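Side-chain contact in broad specificity aminotransferase (Leishmania mexicana, PDB 4WB0), which probably transfers amino groups between amino acids and 2-oxo acids with pyridoxal 5'-phosphate as cofactor, accepting a broad range of substrates as a homodimer: residues E372-Q375 with F380-L383. Sequence-based numbering, arbitrary orientation.
Sequences EYCQ and FITL
Gln375, near the end of helix 368-376, donates a side-chain amide hydrogen bond to the backbone carbonyl of Ile381, tying the helix to the loop after strand 379-380 in the C-terminal small domain of this fold type I, class I aminotransferase; strand 379-380 itself pairs in parallel with strand 41-42. Along the glutamine, Gln375 CB lies 4.4 Å from Phe380 CD1, at the margin of contact. Gln375 CG, opposite the carbonyl carbon and beside the backbone N (chi1 -68°), passes 3.4 Å from Ile381 O, and the chain runs on extended. Gln375 CD comes within 3.6 Å of Ile381 O, with Leu383 CD2 nearby; Gln375 OE1 approaches Leu383 CD2 to 3.9 Å. At the tip, Gln375 NE2 donates to Ile381 O over 2.8 Å, with an N-H...O angle of 173°. This near-linear bond, almost coplanar with both amide and carbonyl, defines the amide's orientation, with NE2 and not OE1 turned to the carbonyl. Leu383 crosses the glutamine at about a right angle, and Leu383 CD2 also packs 3.4 Å from Glu372 CG, one helical turn back. Ile381 CD1 sits against both CB and SG of Cys374, which also touches Thr403 of helix 394-410. Helix 25-35 packs on Gln375 and Phe380: Arg32 touches each, Leu29 adds to Gln375 and Ala33 to Phe380. Gln375 O approaches the Phe380 ring obliquely, 3.4 Å from Phe380 CE1.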
ATOM      1  N   GLU A 372     -26.883   1.972  21.825  1.00 55.86           N
ATOM      2  CA  GLU A 372     -26.954   3.428  21.705  1.00 58.38           C
ATOM      3  C   GLU A 372     -26.942   4.080  23.081  1.00 55.45           C
ATOM      4  O   GLU A 372     -26.273   5.092  23.280  1.00 56.38           O
ATOM      5  CB  GLU A 372     -28.207   3.854  20.924  1.00 62.46           C
ATOM      6  CG  GLU A 372     -27.997   3.750  19.394  1.00 61.93           C
ATOM      7  CD  GLU A 372     -29.271   3.958  18.594  1.00 64.41           C
ATOM      8  OE1 GLU A 372     -30.332   4.177  19.199  1.00 64.69           O
ATOM      9  OE2 GLU A 372     -29.201   3.900  17.350  1.00 66.45           O
ATOM     10  N   TYR A 373     -27.683   3.483  24.009  1.00 51.12           N
ATOM     11  CA  TYR A 373     -27.634   3.841  25.415  1.00 52.02           C
ATOM     12  C   TYR A 373     -26.176   3.865  25.893  1.00 49.74           C
ATOM     13  O   TYR A 373     -25.698   4.897  26.361  1.00 51.09           O
ATOM     14  CB  TYR A 373     -28.474   2.853  26.231  1.00 53.80           C
ATOM     15  CG  TYR A 373     -28.603   3.166  27.705  1.00 57.90           C
ATOM     16  CD1 TYR A 373     -27.627   2.759  28.611  1.00 56.78           C
ATOM     17  CD2 TYR A 373     -29.713   3.848  28.196  1.00 63.07           C
ATOM     18  CE1 TYR A 373     -27.747   3.016  29.966  1.00 58.07           C
ATOM     19  CE2 TYR A 373     -29.844   4.124  29.555  1.00 64.65           C
ATOM     20  CZ  TYR A 373     -28.858   3.708  30.432  1.00 61.69           C
ATOM     21  OH  TYR A 373     -28.984   3.967  31.768  1.00 62.29           O
ATOM     22  N   CYS A 374     -25.465   2.745  25.728  1.00 47.49           N
ATOM     23  CA  CYS A 374     -24.082   2.635  26.188  1.00 45.43           C
ATOM     24  C   CYS A 374     -23.184   3.768  25.679  1.00 45.27           C
ATOM     25  O   CYS A 374     -22.483   4.426  26.454  1.00 43.48           O
ATOM     26  CB  CYS A 374     -23.495   1.287  25.755  1.00 43.44           C
ATOM     27  SG  CYS A 374     -24.165  -0.135  26.698  1.00 45.50           S
ATOM     28  N   GLN A 375     -23.220   3.972  24.367  1.00 46.23           N
ATOM     29  CA  GLN A 375     -22.462   5.013  23.701  1.00 47.74           C
ATOM     30  C   GLN A 375     -22.788   6.387  24.302  1.00 54.08           C
ATOM     31  O   GLN A 375     -21.933   7.267  24.358  1.00 52.66           O
ATOM     32  CB  GLN A 375     -22.781   5.016  22.208  1.00 44.56           C
ATOM     33  CG  GLN A 375     -22.281   3.807  21.462  1.00 41.38           C
ATOM     34  CD  GLN A 375     -22.899   3.708  20.077  1.00 44.48           C
ATOM     35  OE1 GLN A 375     -23.722   4.548  19.684  1.00 47.80           O
ATOM     36  NE2 GLN A 375     -22.520   2.679  19.339  1.00 45.32           N
ATOM     37  N   PHE A 380     -18.152   3.183  24.665  1.00 37.93           N
ATOM     38  CA  PHE A 380     -18.192   3.194  23.211  1.00 37.87           C
ATOM     39  C   PHE A 380     -17.972   1.819  22.644  1.00 36.01           C
ATOM     40  O   PHE A 380     -16.864   1.385  22.372  1.00 34.78           O
ATOM     41  CB  PHE A 380     -17.200   4.233  22.674  1.00 39.73           C
ATOM     42  CG  PHE A 380     -17.561   5.625  23.117  1.00 44.74           C
ATOM     43  CD1 PHE A 380     -18.559   6.332  22.463  1.00 47.18           C
ATOM     44  CD2 PHE A 380     -16.965   6.186  24.231  1.00 45.55           C
ATOM     45  CE1 PHE A 380     -18.920   7.586  22.864  1.00 49.05           C
ATOM     46  CE2 PHE A 380     -17.317   7.453  24.653  1.00 47.07           C
ATOM     47  CZ  PHE A 380     -18.304   8.158  23.968  1.00 49.58           C
ATOM     48  N   ILE A 381     -19.094   1.124  22.505  1.00 37.48           N
ATOM     49  CA  ILE A 381     -19.138  -0.164  21.819  1.00 35.53           C
ATOM     50  C   ILE A 381     -19.878   0.044  20.522  1.00 36.40           C
ATOM     51  O   ILE A 381     -20.539   1.046  20.364  1.00 38.75           O
ATOM     52  CB  ILE A 381     -19.832  -1.231  22.664  1.00 36.50           C
ATOM     53  CG1 ILE A 381     -21.303  -0.870  22.885  1.00 39.51           C
ATOM     54  CG2 ILE A 381     -19.111  -1.350  24.009  1.00 34.97           C
ATOM     55  CD1 ILE A 381     -22.089  -1.924  23.637  1.00 40.08           C
ATOM     56  N   THR A 382     -19.772  -0.895  19.603  1.00 39.45           N
ATOM     57  CA  THR A 382     -20.349  -0.677  18.283  1.00 40.37           C
ATOM     58  C   THR A 382     -21.819  -0.904  18.361  1.00 41.67           C
ATOM     59  O   THR A 382     -22.315  -1.480  19.330  1.00 40.73           O
ATOM     60  CB  THR A 382     -19.771  -1.613  17.202  1.00 38.83           C
ATOM     61  OG1 THR A 382     -20.216  -2.966  17.432  1.00 38.42           O
ATOM     62  CG2 THR A 382     -18.283  -1.550  17.175  1.00 38.01           C
ATOM     63  N   LEU A 383     -22.533  -0.445  17.346  1.00 44.03           N
ATOM     64  CA  LEU A 383     -23.978  -0.621  17.345  1.00 46.26           C
ATOM     65  C   LEU A 383     -24.429  -2.080  17.244  1.00 43.44           C
ATOM     66  O   LEU A 383     -25.566  -2.396  17.598  1.00 46.26           O
ATOM     67  CB  LEU A 383     -24.602   0.190  16.203  1.00 49.63           C
ATOM     68  CG  LEU A 383     -24.707   1.680  16.509  1.00 51.58           C
ATOM     69  CD1 LEU A 383     -25.127   2.440  15.260  1.00 54.88           C
ATOM     70  CD2 LEU A 383     -25.694   1.937  17.648  1.00 52.54           C
TER